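Side-chain contacts in extracellular sialidase/neuraminidase, putative (Aspergillus fumigatus, PDB 2XZI), which acts as a Kdnase, a sialidase-family hydrolase that probably releases deaminated neuraminic acid (Kdn) from glycosides: residues R205-R210 with R216-Q221; E197-A202 with G257-F262. One frame throughout, in Å; residues are numbered along the deposited sequence.

In the fold
Both contacts involve one four-stranded antiparallel sheet of the sialidase beta-propeller, in which strands 198-202 and 205-210 are neighbours. Contact 1 pairs strand 205-210 with the outermost strand 217-222, whereas contact 2 joins strand 198-202 to the turn between strands 250-258 and 261-268 of another sheet. Their centres lie about 8 Å apart, and backbone bonds link them directly: I207 N is 2.8 Å from I200 O, and L198 N is 2.9 Å from G209 O. A nitrite ion lies beside both, bonded by R210 and S219 of contact 1, with the L259 side chain of contact 2 about 4 Å away (nearest atoms). A bound Kdn molecule is farther off, about 12 Å from the R205 side chain.

Contact 1: R205-R210 with R216-Q221; sequences RNIIGR and RTWSVQ. With NO2 (nitrite ion), chain H.
A nitrite site lies on one face of this beta hairpin, where R210 and S219 grip the ion between them. The R210 guanidinium meets it through two nitrogens, NH1 to O2 at 3.0 Å and NH2 to O1 at 3.0 Å, the latter nearly straight (170° at the hydrogen). S219 OG donates to the same O2, also over 3.0 Å. Its chi1 of 62° sets OG between the backbone N and the carbonyl carbon and brings it to the edge of the guanidinium plane. Water 1, in that plane too, accepts from R210 NH1 and donates to S219 OG and I208 O, while I208 CG2 lies 3.4 Å above the guanidinium plane, toward its rim. The nitrite probably comes from the crystallisation liquor.

The strands are antiparallel, with axes 4.7 Å apart, and form the outer half of a four-stranded propeller sheet. Three hydrogen-bonded pairs, N206 with Q221, I208 with S219 and R210 with T217, each exchange two backbone bonds. On the nitrite face, N206 and Q221 also run side by side: ND2 donates to OE1 at 2.8 Å, nearly within the N206 amide plane, although the two amides are turned 53° apart. N206 OD1 is taken by R242 and Q221 NE2 by the carbonyl of T258.

The other face carries I207, W218 and V220. The bare CA of G209 admits the W218 ring obliquely, CE3 coming to 3.5 Å from G209 CA, and I207 CG2 reaches the same ring atom at 3.9 Å. Y116 and F118 meet this indole edge-to-face.

Contact 2: E197-A202 with G257-F262; sequences ELVIPA and GTLEGF
L259 points its two methyls at two different side chains of 197-202, one polar and one apolar. CD1 lies over the carboxylate face of E197, 3.4 Å from CD and 3.5 Å from OE2, with CG also close at 3.6 Å. The two side chains cross at a slant, and the glutamate is bent at chi2 (87°), which turns the flat face of the carboxylate to L259 CD1, seated over CD. CD2 passes V199 CG2 at 4.2 Å, and here the two side chains run antiparallel past each other, CG2 being the branch with which V199 reaches the leucine.

These are side-chain contacts between neighbouring propeller sheets: strand 198-202 belongs to one, and the type I beta turn T258 to G261 connects strands 250-258 and 261-268 of the next. The nearest CA atoms, those of V199 and L259, are 9.1 Å apart, and the 118 Å² buried is correspondingly modest. The turn is held from within, by T258 N to G261 O and G261 N to T258 O, each 3.0 Å. T258 OG1 adds an ST turn, accepting from E260 N at 3.1 Å. The carboxylate of E197 has its polar partner elsewhere, OE1 bonding with T195 OG1. Beyond V199, L259 also packs on I208 and L240, and its backbone N bonds a glycerol probably left from crystallisation.

Contact 1: R205-R210 with R216-Q221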
loop_
_atom_site.group_PDB
_atom_site.type_symbol
_atom_site.label_atom_id
_atom_site.label_comp_id
_atom_site.label_asym_id
_atom_site.label_seq_id
_atom_site.Cartn_x
_atom_site.Cartn_y
_atom_site.Cartn_z
ATOM N N ARG A 205 -13.529 -6.873 -5.783
ATOM C CA ARG A 205 -13.877 -6.035 -6.935
ATOM C C ARG A 205 -12.734 -5.120 -7.314
ATOM O O ARG A 205 -11.863 -4.840 -6.483
ATOM C CB ARG A 205 -15.109 -5.191 -6.602
ATOM C CG ARG A 205 -14.865 -4.028 -5.632
ATOM C CD ARG A 205 -16.164 -3.701 -4.911
ATOM N NE ARG A 205 -16.147 -2.477 -4.102
ATOM C CZ ARG A 205 -15.658 -2.351 -2.867
ATOM N NH1 ARG A 205 -15.029 -3.352 -2.263
ATOM N NH2 ARG A 205 -15.803 -1.188 -2.238
ATOM N N ASN A 206 -12.728 -4.672 -8.567
ATOM C CA ASN A 206 -11.932 -3.504 -8.960
ATOM C C ASN A 206 -12.851 -2.303 -9.096
ATOM O O ASN A 206 -14.017 -2.436 -9.487
ATOM C CB ASN A 206 -11.241 -3.716 -10.301
ATOM C CG ASN A 206 -10.220 -4.812 -10.277
ATOM O OD1 ASN A 206 -9.455 -4.955 -9.326
ATOM N ND2 ASN A 206 -10.157 -5.568 -11.372
ATOM N N ILE A 207 -12.327 -1.133 -8.773
ATOM C CA ILE A 207 -13.011 0.123 -9.069
ATOM C C ILE A 207 -12.361 0.674 -10.332
ATOM O O ILE A 207 -11.142 0.793 -10.408
ATOM C CB ILE A 207 -12.885 1.105 -7.889
ATOM C CG1 ILE A 207 -13.659 0.558 -6.692
ATOM C CG2 ILE A 207 -13.438 2.481 -8.259
ATOM C CD1 ILE A 207 -13.229 1.119 -5.357
ATOM N N ILE A 208 -13.171 0.970 -11.340
ATOM C CA ILE A 208 -12.654 1.414 -12.618
ATOM C C ILE A 208 -13.002 2.871 -12.841
ATOM O O ILE A 208 -14.165 3.274 -12.665
ATOM C CB ILE A 208 -13.261 0.593 -13.779
ATOM C CG1 ILE A 208 -13.292 -0.913 -13.449
ATOM C CG2 ILE A 208 -12.561 0.929 -15.096
ATOM C CD1 ILE A 208 -11.919 -1.582 -13.199
ATOM N N GLY A 209 -11.992 3.655 -13.220
ATOM C CA GLY A 209 -12.200 5.052 -13.547
ATOM C C GLY A 209 -12.068 5.243 -15.033
ATOM O O GLY A 209 -11.083 4.815 -15.636
ATOM N N ARG A 210 -13.067 5.912 -15.614
ATOM C CA ARG A 210 -13.085 6.200 -17.041
ATOM C C ARG A 210 -13.318 7.683 -17.294
ATOM O O ARG A 210 -13.822 8.409 -16.425
ATOM C CB ARG A 210 -14.167 5.359 -17.741
ATOM C CG ARG A 210 -13.844 3.864 -17.790
ATOM C CD ARG A 210 -14.896 3.134 -18.629
ATOM N NE ARG A 210 -14.617 1.715 -18.830
ATOM C CZ ARG A 210 -14.966 0.762 -17.966
ATOM N NH1 ARG A 210 -15.535 1.088 -16.813
ATOM N NH2 ARG A 210 -14.726 -0.508 -18.241
ATOM N N ARG A 216 -12.850 11.634 -13.381
ATOM C CA ARG A 216 -13.289 10.305 -13.782
ATOM C C ARG A 216 -14.682 9.954 -13.319
ATOM O O ARG A 216 -15.140 10.432 -12.290
ATOM C CB ARG A 216 -12.323 9.248 -13.236
ATOM C CG ARG A 216 -10.873 9.418 -13.696
ATOM C CD ARG A 216 -10.665 9.165 -15.184
ATOM N NE ARG A 216 -9.239 9.049 -15.441
ATOM C CZ ARG A 216 -8.703 8.335 -16.414
ATOM N NH1 ARG A 216 -9.481 7.661 -17.271
ATOM N NH2 ARG A 216 -7.383 8.283 -16.532
ATOM N N THR A 217 -15.339 9.115 -14.104
ATOM C CA THR A 217 -16.529 8.439 -13.630
ATOM C C THR A 217 -16.135 7.028 -13.197
ATOM O O THR A 217 -15.320 6.355 -13.844
ATOM C CB THR A 217 -17.634 8.454 -14.676
ATOM O OG1 THR A 217 -17.126 7.910 -15.883
ATOM C CG2 THR A 217 -18.074 9.889 -14.936
ATOM N N TRP A 218 -16.702 6.605 -12.080
ATOM C CA TRP A 218 -16.309 5.358 -11.442
ATOM C C TRP A 218 -17.365 4.294 -11.653
ATOM O O TRP A 218 -18.572 4.588 -11.690
ATOM C CB TRP A 218 -16.058 5.547 -9.943
ATOM C CG TRP A 218 -15.162 6.700 -9.618
ATOM C CD1 TRP A 218 -15.541 7.928 -9.122
ATOM C CD2 TRP A 218 -13.738 6.753 -9.773
ATOM N NE1 TRP A 218 -14.439 8.735 -8.970
ATOM C CE2 TRP A 218 -13.319 8.045 -9.359
ATOM C CE3 TRP A 218 -12.777 5.839 -10.226
ATOM C CZ2 TRP A 218 -11.972 8.435 -9.368
ATOM C CZ3 TRP A 218 -11.421 6.239 -10.242
ATOM C CH2 TRP A 218 -11.048 7.529 -9.812
ATOM N N SER A 219 -16.913 3.053 -11.783
ATOM C CA SER A 219 -17.835 1.915 -11.795
ATOM C C SER A 219 -17.170 0.729 -11.103
ATOM O O SER A 219 -15.966 0.773 -10.795
ATOM C CB SER A 219 -18.233 1.562 -13.222
ATOM O OG SER A 219 -17.109 1.187 -13.969
ATOM N N VAL A 220 -17.950 -0.312 -10.833
ATOM C CA VAL A 220 -17.443 -1.485 -10.130
ATOM C C VAL A 220 -17.375 -2.693 -11.053
ATOM O O VAL A 220 -18.361 -3.031 -11.726
ATOM C CB VAL A 220 -18.327 -1.841 -8.924
ATOM C CG1 VAL A 220 -17.831 -3.127 -8.258
ATOM C CG2 VAL A 220 -18.374 -0.695 -7.930
ATOM N N GLN A 221 -16.222 -3.344 -11.063
ATOM C CA GLN A 221 -16.042 -4.621 -11.728
ATOM C C GLN A 221 -15.985 -5.704 -10.655
ATOM O O GLN A 221 -14.978 -5.832 -9.924
ATOM C CB GLN A 221 -14.768 -4.612 -12.568
ATOM C CG GLN A 221 -14.476 -5.950 -13.212
ATOM C CD GLN A 221 -13.148 -5.977 -13.945
ATOM O OE1 GLN A 221 -12.120 -5.530 -13.427
ATOM N NE2 GLN A 221 -13.148 -6.550 -15.146
HETATM N N NO2 H . -16.460 -2.721 -15.532
HETATM O O1 NO2 H . -15.353 -2.909 -16.468
HETATM O O2 NO2 H . -16.886 -1.319 -15.537
HETATM O O HOH W 1 -15.925 3.472 -15.124
#

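Contact 2: E197-A202 with G257-F262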
loop_
_atom_site.group_PDB
_atom_site.type_symbol
_atom_site.label_atom_id
_atom_site.label_comp_id
_atom_site.label_asym_id
_atom_site.label_seq_id
_atom_site.Cartn_x
_atom_site.Cartn_y
_atom_site.Cartn_z
ATOM N N GLU A 197 -7.635 3.993 -18.805
ATOM C CA GLU A 197 -8.495 3.836 -17.618
ATOM C C GLU A 197 -7.691 3.746 -16.321
ATOM O O GLU A 197 -6.513 3.385 -16.330
ATOM C CB GLU A 197 -9.374 2.588 -17.717
ATOM C CG GLU A 197 -10.258 2.484 -18.968
ATOM C CD GLU A 197 -9.555 1.843 -20.158
ATOM O OE1 GLU A 197 -8.317 1.608 -20.113
ATOM O OE2 GLU A 197 -10.273 1.559 -21.147
ATOM N N LEU A 198 -8.351 4.078 -15.215
ATOM C CA LEU A 198 -7.783 3.803 -13.889
ATOM C C LEU A 198 -8.362 2.512 -13.343
ATOM O O LEU A 198 -9.539 2.213 -13.545
ATOM C CB LEU A 198 -8.082 4.931 -12.907
ATOM C CG LEU A 198 -7.627 6.342 -13.303
ATOM C CD1 LEU A 198 -7.886 7.326 -12.174
ATOM C CD2 LEU A 198 -6.151 6.352 -13.653
ATOM N N VAL A 199 -7.539 1.745 -12.630
ATOM C CA VAL A 199 -8.023 0.552 -11.951
ATOM C C VAL A 199 -7.486 0.573 -10.530
ATOM O O VAL A 199 -6.262 0.653 -10.308
ATOM C CB VAL A 199 -7.576 -0.768 -12.637
ATOM C CG1 VAL A 199 -8.234 -1.958 -11.944
ATOM C CG2 VAL A 199 -7.961 -0.776 -14.095
ATOM N N ILE A 200 -8.422 0.515 -9.585
ATOM C CA ILE A 200 -8.127 0.515 -8.155
ATOM C C ILE A 200 -8.590 -0.816 -7.561
ATOM O O ILE A 200 -9.767 -1.178 -7.685
ATOM C CB ILE A 200 -8.791 1.734 -7.453
ATOM C CG1 ILE A 200 -8.305 3.063 -8.077
ATOM C CG2 ILE A 200 -8.542 1.696 -5.941
ATOM C CD1 ILE A 200 -9.081 3.531 -9.359
ATOM N N PRO A 201 -7.671 -1.563 -6.944
ATOM C CA PRO A 201 -8.084 -2.857 -6.399
ATOM C C PRO A 201 -8.802 -2.686 -5.080
ATOM O O PRO A 201 -8.412 -1.855 -4.260
ATOM C CB PRO A 201 -6.755 -3.588 -6.192
ATOM C CG PRO A 201 -5.781 -2.486 -5.867
ATOM C CD PRO A 201 -6.240 -1.289 -6.691
ATOM N N ALA A 202 -9.834 -3.489 -4.863
ATOM C CA ALA A 202 -10.596 -3.478 -3.627
ATOM C C ALA A 202 -11.088 -4.865 -3.264
ATOM O O ALA A 202 -10.901 -5.832 -4.029
ATOM C CB ALA A 202 -11.767 -2.495 -3.709
ATOM N N GLY A 257 -7.054 -11.064 -16.299
ATOM C CA GLY A 257 -8.238 -10.634 -17.007
ATOM C C GLY A 257 -8.044 -9.351 -17.766
ATOM O O GLY A 257 -6.904 -8.947 -18.093
ATOM N N THR A 258 -9.173 -8.741 -18.088
ATOM C CA THR A 258 -9.216 -7.457 -18.780
ATOM C C THR A 258 -10.394 -6.692 -18.168
ATOM O O THR A 258 -11.066 -7.197 -17.258
ATOM C CB THR A 258 -9.478 -7.632 -20.289
ATOM O OG1 THR A 258 -10.797 -8.150 -20.466
ATOM C CG2 THR A 258 -8.462 -8.589 -20.956
ATOM N N LEU A 259 -10.662 -5.497 -18.680
ATOM C CA LEU A 259 -11.851 -4.752 -18.248
ATOM C C LEU A 259 -13.183 -5.437 -18.573
ATOM O O LEU A 259 -14.226 -5.050 -18.052
ATOM C CB LEU A 259 -11.831 -3.328 -18.799
ATOM C CG LEU A 259 -10.751 -2.412 -18.217
ATOM C CD1 LEU A 259 -10.834 -1.057 -18.872
ATOM C CD2 LEU A 259 -10.886 -2.290 -16.700
ATOM N N GLU A 260 -13.129 -6.469 -19.410
ATOM C CA GLU A 260 -14.324 -7.241 -19.737
ATOM C C GLU A 260 -14.576 -8.410 -18.790
ATOM O O GLU A 260 -15.652 -9.014 -18.823
ATOM C CB GLU A 260 -14.254 -7.758 -21.174
ATOM C CG GLU A 260 -14.329 -6.660 -22.230
ATOM C CD GLU A 260 -14.045 -7.163 -23.649
ATOM O OE1 GLU A 260 -13.714 -8.359 -23.827
ATOM O OE2 GLU A 260 -14.135 -6.347 -24.589
ATOM N N GLY A 261 -13.586 -8.753 -17.966
ATOM C CA GLY A 261 -13.737 -9.844 -17.017
ATOM C C GLY A 261 -12.454 -10.569 -16.657
ATOM O O GLY A 261 -11.450 -10.486 -17.379
ATOM N N PHE A 262 -12.501 -11.292 -15.539
ATOM C CA PHE A 262 -11.370 -12.064 -15.059
ATOM C C PHE A 262 -11.655 -13.542 -15.028
ATOM O O PHE A 262 -12.802 -13.963 -14.872
ATOM C CB PHE A 262 -10.979 -11.638 -13.642
ATOM C CG PHE A 262 -10.117 -10.413 -13.594
ATOM C CD1 PHE A 262 -10.613 -9.171 -13.968
ATOM C CD2 PHE A 262 -8.801 -10.507 -13.154
ATOM C CE1 PHE A 262 -9.797 -8.042 -13.904
ATOM C CE2 PHE A 262 -7.994 -9.386 -13.093
ATOM C CZ PHE A 262 -8.486 -8.167 -13.453
#